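Side-chain contacts in peptide chain release factor subunit 1 (Aeropyrum pernix, PDB 3AGK), which probably directs the termination of translation by recognising all three stop codons, UAA, UAG and UGA: residues 41-45 with 46-50; 344-347 with 348-351; 10-14 with 15-19. All blocks are in the same frame, centred on the assembly; numbering follows the deposited sequence.

Contact 1 (41-45 with 46-50)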
loop_
_atom_site.group_PDB
_atom_site.type_symbol
_atom_site.label_atom_id
_atom_site.label_comp_id
_atom_site.label_asym_id
_atom_site.label_seq_id
_atom_site.Cartn_x
_atom_site.Cartn_y
_atom_site.Cartn_z
ATOM N N PRO A 41 -6.614 -4.848 -24.995
ATOM C CA PRO A 41 -7.607 -4.699 -26.066
ATOM C C PRO A 41 -7.000 -5.028 -27.436
ATOM O O PRO A 41 -7.662 -5.606 -28.289
ATOM C CB PRO A 41 -8.001 -3.221 -25.981
ATOM C CG PRO A 41 -7.560 -2.771 -24.618
ATOM C CD PRO A 41 -6.360 -3.587 -24.280
ATOM N N GLY A 42 -5.739 -4.685 -27.640
ATOM C CA GLY A 42 -5.092 -5.015 -28.896
ATOM C C GLY A 42 -4.977 -6.504 -29.208
ATOM O O GLY A 42 -4.639 -6.875 -30.332
ATOM N N ARG A 43 -5.273 -7.359 -28.233
ATOM C CA ARG A 43 -4.957 -8.781 -28.351
ATOM C C ARG A 43 -6.142 -9.708 -28.664
ATOM O O ARG A 43 -6.957 -10.005 -27.791
ATOM C CB ARG A 43 -4.258 -9.244 -27.074
ATOM C CG ARG A 43 -3.826 -10.712 -27.100
ATOM C CD ARG A 43 -2.882 -10.974 -28.266
ATOM N NE ARG A 43 -1.797 -10.002 -28.289
ATOM C CZ ARG A 43 -1.022 -9.776 -29.339
ATOM N NH1 ARG A 43 -1.217 -10.448 -30.468
ATOM N NH2 ARG A 43 -0.052 -8.875 -29.257
ATOM N N PRO A 44 -6.207 -10.214 -29.906
ATOM C CA PRO A 44 -7.273 -11.129 -30.352
ATOM C C PRO A 44 -7.390 -12.389 -29.494
ATOM O O PRO A 44 -6.389 -13.066 -29.222
ATOM C CB PRO A 44 -6.837 -11.521 -31.767
ATOM C CG PRO A 44 -5.861 -10.468 -32.192
ATOM C CD PRO A 44 -5.193 -9.985 -30.948
ATOM N N LEU A 45 -8.612 -12.722 -29.094
ATOM C CA LEU A 45 -8.835 -13.840 -28.189
ATOM C C LEU A 45 -8.427 -15.179 -28.807
ATOM O O LEU A 45 -8.135 -16.142 -28.094
ATOM C CB LEU A 45 -10.293 -13.877 -27.717
ATOM C CG LEU A 45 -10.807 -12.685 -26.895
ATOM C CD1 LEU A 45 -12.298 -12.835 -26.545
ATOM C CD2 LEU A 45 -9.983 -12.477 -25.636
ATOM N N SER A 46 -8.392 -15.249 -30.132
ATOM C CA SER A 46 -7.961 -16.480 -30.771
ATOM C C SER A 46 -6.465 -16.731 -30.495
ATOM O O SER A 46 -6.034 -17.882 -30.385
ATOM C CB SER A 46 -8.239 -16.437 -32.266
ATOM O OG SER A 46 -7.438 -15.452 -32.883
ATOM N N ASP A 47 -5.698 -15.643 -30.372
ATOM C CA ASP A 47 -4.277 -15.693 -29.987
ATOM C C ASP A 47 -4.121 -16.238 -28.570
ATOM O O ASP A 47 -3.297 -17.129 -28.306
ATOM C CB ASP A 47 -3.652 -14.296 -30.042
ATOM C CG ASP A 47 -3.448 -13.796 -31.465
ATOM O OD1 ASP A 47 -3.804 -14.524 -32.418
ATOM O OD2 ASP A 47 -2.926 -12.670 -31.624
ATOM N N VAL A 48 -4.926 -15.695 -27.658
ATOM C CA VAL A 48 -4.903 -16.128 -26.269
ATOM C C VAL A 48 -5.304 -17.598 -26.176
ATOM O O VAL A 48 -4.689 -18.377 -25.451
ATOM C CB VAL A 48 -5.847 -15.274 -25.404
ATOM C CG1 VAL A 48 -5.682 -15.632 -23.932
ATOM C CG2 VAL A 48 -5.579 -13.772 -25.647
ATOM N N MET A 49 -6.334 -17.959 -26.933
ATOM C CA MET A 49 -6.852 -19.319 -26.994
ATOM C C MET A 49 -5.769 -20.337 -27.398
ATOM O O MET A 49 -5.628 -21.391 -26.776
ATOM C CB MET A 49 -8.020 -19.337 -27.986
ATOM C CG MET A 49 -9.186 -20.225 -27.612
ATOM S SD MET A 49 -9.844 -20.037 -25.938
ATOM C CE MET A 49 -10.342 -21.739 -25.719
ATOM N N THR A 50 -5.009 -20.011 -28.443
ATOM C CA THR A 50 -3.858 -20.811 -28.865
ATOM C C THR A 50 -2.806 -20.920 -27.753
ATOM O O THR A 50 -2.302 -22.009 -27.467
ATOM C CB THR A 50 -3.212 -20.230 -30.137
ATOM O OG1 THR A 50 -4.140 -20.321 -31.218
ATOM C CG2 THR A 50 -1.930 -21.004 -30.508
#
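The guanidinium of R43 and the carboxylate of D47 meet edge on, their planes only 30° apart. NH1 of R43 gives a hydrogen bond of 3.0 Å to OD2 of D47, and the oxygen lies at the edge of the guanidinium, in its plane. D47 answers with the anti lone pair of OD2, the one turned away from its other oxygen, and the N-H...O angle of 149° leaves the salt bridge somewhat bent. The arginine chain gets there by folding: CG stands anti to the backbone N (chi1 -178°), and bends at chi2 and chi3 carry CD past CB of D47. The same OD2 lies 3.6 Å from CD of P44, so the edge of the proline ring at CD comes against the carboxylate, the two side chains crossing at a slant. Nearer the backbone, CG of R43 rests 3.8 Å from CG2 of V48.

P44 is the N-cap of helix 45-58. Its carbonyl O turns into the first turn and takes two weak bonds, from D47 N at 2.9 Å and from V48 N at 3.4 Å. The regular pattern starts one residue on, where M49 N reaches L45 O at 2.8 Å. S46 O accepts from both T50 N and T50 OG1, which come from opposite faces of its carbonyl plane. Beneath, L45 and V48 pack on I39 of strand 34-39, and V48 also meets L82 of helix 65-82, which seats this helix start against the sheet of eRF1 domain 1.

A proline at the cap has no side-chain acceptor to offer the first-turn amides. The carboxylate of D47 near the helix N-terminus would probably interact well with the helix dipole, while the one hydrogen bond of the salt bridge to R43 ties the incoming loop to that first turn.

Contact 2 (344-347 with 348-351)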
loop_
_atom_site.group_PDB
_atom_site.type_symbol
_atom_site.label_atom_id
_atom_site.label_comp_id
_atom_site.label_asym_id
_atom_site.label_seq_id
_atom_site.Cartn_x
_atom_site.Cartn_y
_atom_site.Cartn_z
ATOM N N VAL A 344 -9.573 6.415 10.879
ATOM C CA VAL A 344 -9.285 4.991 10.922
ATOM C C VAL A 344 -7.848 4.770 11.387
ATOM O O VAL A 344 -6.911 5.293 10.797
ATOM C CB VAL A 344 -9.514 4.300 9.567
ATOM C CG1 VAL A 344 -9.286 2.806 9.709
ATOM C CG2 VAL A 344 -10.917 4.570 9.068
ATOM N N VAL A 345 -7.685 3.998 12.454
ATOM C CA VAL A 345 -6.369 3.743 13.017
ATOM C C VAL A 345 -5.731 2.508 12.383
ATOM O O VAL A 345 -6.199 1.386 12.583
ATOM C CB VAL A 345 -6.426 3.575 14.541
ATOM C CG1 VAL A 345 -5.045 3.183 15.091
ATOM C CG2 VAL A 345 -6.962 4.856 15.194
ATOM N N PRO A 346 -4.650 2.712 11.608
ATOM C CA PRO A 346 -4.054 1.558 10.932
ATOM C C PRO A 346 -3.333 0.674 11.941
ATOM O O PRO A 346 -2.893 1.157 12.987
ATOM C CB PRO A 346 -3.060 2.203 9.959
ATOM C CG PRO A 346 -2.660 3.482 10.639
ATOM C CD PRO A 346 -3.906 3.958 11.332
ATOM N N GLU A 347 -3.232 -0.611 11.620
ATOM C CA GLU A 347 -2.575 -1.596 12.470
ATOM C C GLU A 347 -1.107 -1.229 12.703
ATOM O O GLU A 347 -0.507 -1.615 13.712
ATOM C CB GLU A 347 -2.676 -2.970 11.808
ATOM C CG GLU A 347 -2.465 -4.149 12.730
ATOM C CD GLU A 347 -1.897 -5.352 11.993
ATOM O OE1 GLU A 347 -1.030 -5.151 11.116
ATOM O OE2 GLU A 347 -2.311 -6.495 12.292
ATOM N N SER A 348 -0.541 -0.473 11.762
ATOM C CA SER A 348 0.873 -0.080 11.796
ATOM C C SER A 348 1.146 1.164 12.642
ATOM O O SER A 348 2.299 1.509 12.916
ATOM C CB SER A 348 1.387 0.143 10.375
ATOM O OG SER A 348 0.466 0.897 9.608
ATOM N N LEU A 349 0.086 1.857 13.035
ATOM C CA LEU A 349 0.238 3.014 13.899
ATOM C C LEU A 349 0.858 2.565 15.226
ATOM O O LEU A 349 0.534 1.487 15.749
ATOM C CB LEU A 349 -1.122 3.676 14.105
ATOM C CG LEU A 349 -1.186 5.191 14.248
ATOM C CD1 LEU A 349 -0.573 5.583 15.561
ATOM C CD2 LEU A 349 -0.501 5.906 13.071
ATOM N N ALA A 350 1.761 3.374 15.765
ATOM C CA ALA A 350 2.527 2.959 16.942
ATOM C C ALA A 350 1.637 2.503 18.109
ATOM O O ALA A 350 1.882 1.452 18.715
ATOM C CB ALA A 350 3.454 4.076 17.386
ATOM N N GLU A 351 0.611 3.297 18.418
ATOM C CA GLU A 351 -0.286 2.992 19.521
ATOM C C GLU A 351 -1.410 2.063 19.097
ATOM O O GLU A 351 -2.291 1.767 19.903
ATOM C CB GLU A 351 -0.907 4.267 20.102
ATOM C CG GLU A 351 0.085 5.327 20.531
ATOM C CD GLU A 351 0.624 6.134 19.353
ATOM O OE1 GLU A 351 1.141 7.249 19.580
ATOM O OE2 GLU A 351 0.521 5.661 18.201
#
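In the type I beta turn P346 to L349, the side chain of L349 folds back over the ring of P346. Its CB lies 3.8 Å from CG of the proline ring. The same CB also touches CG1 of V345 at 4.1 Å, a branch standing anti to its own backbone N (chi1 175°). One bond further out, CG of L349 comes near CD of P346, and at the tip CD2 returns to CG of P346, at 4.1 Å. The leucine thus crosses the ring from CB outward, while beyond the turn it also packs on Y279 and V283 of helix 277-294. At the other end of the ring, CB of P346 has OG of S348 beside it at 3.8 Å.

The turn leads out of strand 341-345, an outermost strand of the sheet in eRF1 domain 3, toward helix 352-359. A side chain from the neighbouring loop helps hold it, since OE1 of E323 accepts from the amide of E347. The turn's own bond runs from L349 N to P346 O at 3.1 Å, with the donor standing 62° out of the carbonyl plane.

Contact 3 (10-14 with 15-19)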
loop_
_atom_site.group_PDB
_atom_site.type_symbol
_atom_site.label_atom_id
_atom_site.label_comp_id
_atom_site.label_asym_id
_atom_site.label_seq_id
_atom_site.Cartn_x
_atom_site.Cartn_y
_atom_site.Cartn_z
ATOM N N LEU A 10 -18.751 -6.216 -18.884
ATOM C CA LEU A 10 -17.804 -6.818 -17.938
ATOM C C LEU A 10 -17.044 -5.794 -17.091
ATOM O O LEU A 10 -16.369 -6.168 -16.128
ATOM C CB LEU A 10 -16.755 -7.675 -18.669
ATOM C CG LEU A 10 -16.940 -9.164 -18.971
ATOM C CD1 LEU A 10 -17.668 -9.894 -17.853
ATOM C CD2 LEU A 10 -17.668 -9.338 -20.279
ATOM N N THR A 11 -17.113 -4.517 -17.461
ATOM C CA THR A 11 -16.296 -3.495 -16.794
ATOM C C THR A 11 -16.759 -3.179 -15.367
ATOM O O THR A 11 -17.953 -3.119 -15.092
ATOM C CB THR A 11 -16.195 -2.196 -17.628
ATOM O OG1 THR A 11 -15.766 -2.518 -18.956
ATOM C CG2 THR A 11 -15.194 -1.236 -17.008
ATOM N N ILE A 12 -15.800 -3.014 -14.462
ATOM C CA ILE A 12 -16.082 -2.656 -13.077
ATOM C C ILE A 12 -15.317 -1.394 -12.717
ATOM O O ILE A 12 -14.289 -1.090 -13.315
ATOM C CB ILE A 12 -15.670 -3.771 -12.096
ATOM C CG1 ILE A 12 -14.154 -3.971 -12.120
ATOM C CG2 ILE A 12 -16.426 -5.080 -12.396
ATOM C CD1 ILE A 12 -13.656 -5.063 -11.189
ATOM N N SER A 13 -15.818 -0.661 -11.735
ATOM C CA SER A 13 -15.197 0.584 -11.317
ATOM C C SER A 13 -14.009 0.301 -10.415
ATOM O O SER A 13 -13.793 -0.835 -10.005
ATOM C CB SER A 13 -16.202 1.420 -10.540
ATOM O OG SER A 13 -16.616 0.716 -9.381
ATOM N N LYS A 14 -13.265 1.351 -10.086
ATOM C CA LYS A 14 -12.202 1.258 -9.099
ATOM C C LYS A 14 -12.746 0.928 -7.714
ATOM O O LYS A 14 -12.070 0.289 -6.910
ATOM C CB LYS A 14 -11.398 2.557 -9.062
ATOM C CG LYS A 14 -10.743 2.887 -10.388
ATOM C CD LYS A 14 -9.844 4.104 -10.288
ATOM C CE LYS A 14 -9.234 4.434 -11.641
ATOM N NZ LYS A 14 -8.176 5.481 -11.555
ATOM N N ARG A 15 -13.972 1.349 -7.432
ATOM C CA ARG A 15 -14.565 1.054 -6.131
ATOM C C ARG A 15 -14.851 -0.446 -5.979
ATOM O O ARG A 15 -14.605 -1.034 -4.926
ATOM C CB ARG A 15 -15.826 1.890 -5.885
ATOM C CG ARG A 15 -17.013 1.525 -6.761
ATOM C CD ARG A 15 -18.311 2.093 -6.211
ATOM N NE ARG A 15 -18.261 3.547 -6.093
ATOM C CZ ARG A 15 -18.685 4.387 -7.032
ATOM N NH1 ARG A 15 -18.603 5.698 -6.839
ATOM N NH2 ARG A 15 -19.194 3.917 -8.163
ATOM N N GLU A 16 -15.361 -1.074 -7.030
ATOM C CA GLU A 16 -15.571 -2.514 -6.973
ATOM C C GLU A 16 -14.261 -3.299 -7.139
ATOM O O GLU A 16 -14.076 -4.342 -6.522
ATOM C CB GLU A 16 -16.640 -2.963 -7.974
ATOM C CG GLU A 16 -16.733 -2.124 -9.232
ATOM C CD GLU A 16 -18.132 -2.137 -9.833
ATOM O OE1 GLU A 16 -18.360 -1.459 -10.858
ATOM O OE2 GLU A 16 -19.012 -2.821 -9.273
ATOM N N LEU A 17 -13.349 -2.786 -7.954
ATOM C CA LEU A 17 -12.072 -3.460 -8.165
ATOM C C LEU A 17 -11.363 -3.704 -6.832
ATOM O O LEU A 17 -10.804 -4.781 -6.602
ATOM C CB LEU A 17 -11.169 -2.636 -9.090
ATOM C CG LEU A 17 -10.269 -3.365 -10.098
ATOM C CD1 LEU A 17 -9.033 -2.531 -10.384
ATOM C CD2 LEU A 17 -9.887 -4.821 -9.711
ATOM N N ALA A 18 -11.396 -2.698 -5.957
ATOM C CA ALA A 18 -10.716 -2.767 -4.661
ATOM C C ALA A 18 -11.378 -3.758 -3.715
ATOM O O ALA A 18 -10.697 -4.524 -3.031
ATOM C CB ALA A 18 -10.659 -1.402 -4.013
ATOM N N ARG A 19 -12.707 -3.717 -3.655
ATOM C CA ARG A 19 -13.452 -4.705 -2.892
ATOM C C ARG A 19 -13.000 -6.115 -3.291
ATOM O O ARG A 19 -12.714 -6.958 -2.439
ATOM C CB ARG A 19 -14.949 -4.545 -3.158
ATOM C CG ARG A 19 -15.841 -5.418 -2.288
ATOM C CD ARG A 19 -17.303 -5.061 -2.491
ATOM N NE ARG A 19 -18.136 -5.519 -1.385
ATOM C CZ ARG A 19 -19.358 -6.025 -1.525
ATOM N NH1 ARG A 19 -19.891 -6.146 -2.734
ATOM N NH2 ARG A 19 -20.040 -6.421 -0.459
#
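S13 and E16 form a capping box at the start of helix 14-24, each side chain reaching for the other's backbone amide. OE1 of E16 accepts from S13 N at 2.8 Å in a nearly straight bond, N-H...O 164°, through the anti lone pair that faces away from its other oxygen. In return OG of S13, the N-cap residue, accepts from E16 N at 3.2 Å. OG is modelled against neighbouring carbons at doubtfully short distances, so this second bond is tentative. As modelled, a chi1 of 61° points the serine hydroxyl at the first turn of the helix.

The carbonyls that open the helix are also engaged. S13 O takes L17 N at 2.9 Å, and K14 O takes A18 N at 3.2 Å. Between box and carbonyls, the amides of S13, E16, L17 and A18 all have acceptors: those of S13 and E16 are served by each other's side chains, the latter tentatively, and those of L17 and A18 by backbone carbonyls.

Apolar contacts flank the box. CB of I12 lies 3.5 Å from CG of E16, so the stem of the glutamate runs past the isoleucine before its carboxylate meets S13. I12 and L17 cross at about a right angle and both pack on F111 of strand 107-111. Backbone bonds from L10 and I12 to S112 tie the incoming segment to the chain just beyond that strand, while K14 and A18 lean on M136 and V137, respectively. Beside the box, CD1 of I12 ends 3.9 Å from CG of L17.

In the fold
Along the chain the order is contact 3, contact 1, contact 2. Contacts 3 and 1 both mark helix starts, of helices 14-24 and 45-58, and both adjoin the four-stranded antiparallel sheet that holds strands 34-39 and 107-111. Their centres are about 23 Å apart and their nearest atoms about 9 Å. Contact 2 belongs to eRF1 domain 3, at the exit of strand 341-345 in a separate mixed sheet; its centre is about 45 Å from that of contact 1, on the opposite side of the chain's centre, and about 27 Å from that of contact 3. None of the three touches another; two are helix starts and one is a beta turn, each local to its part of this multidomain release factor.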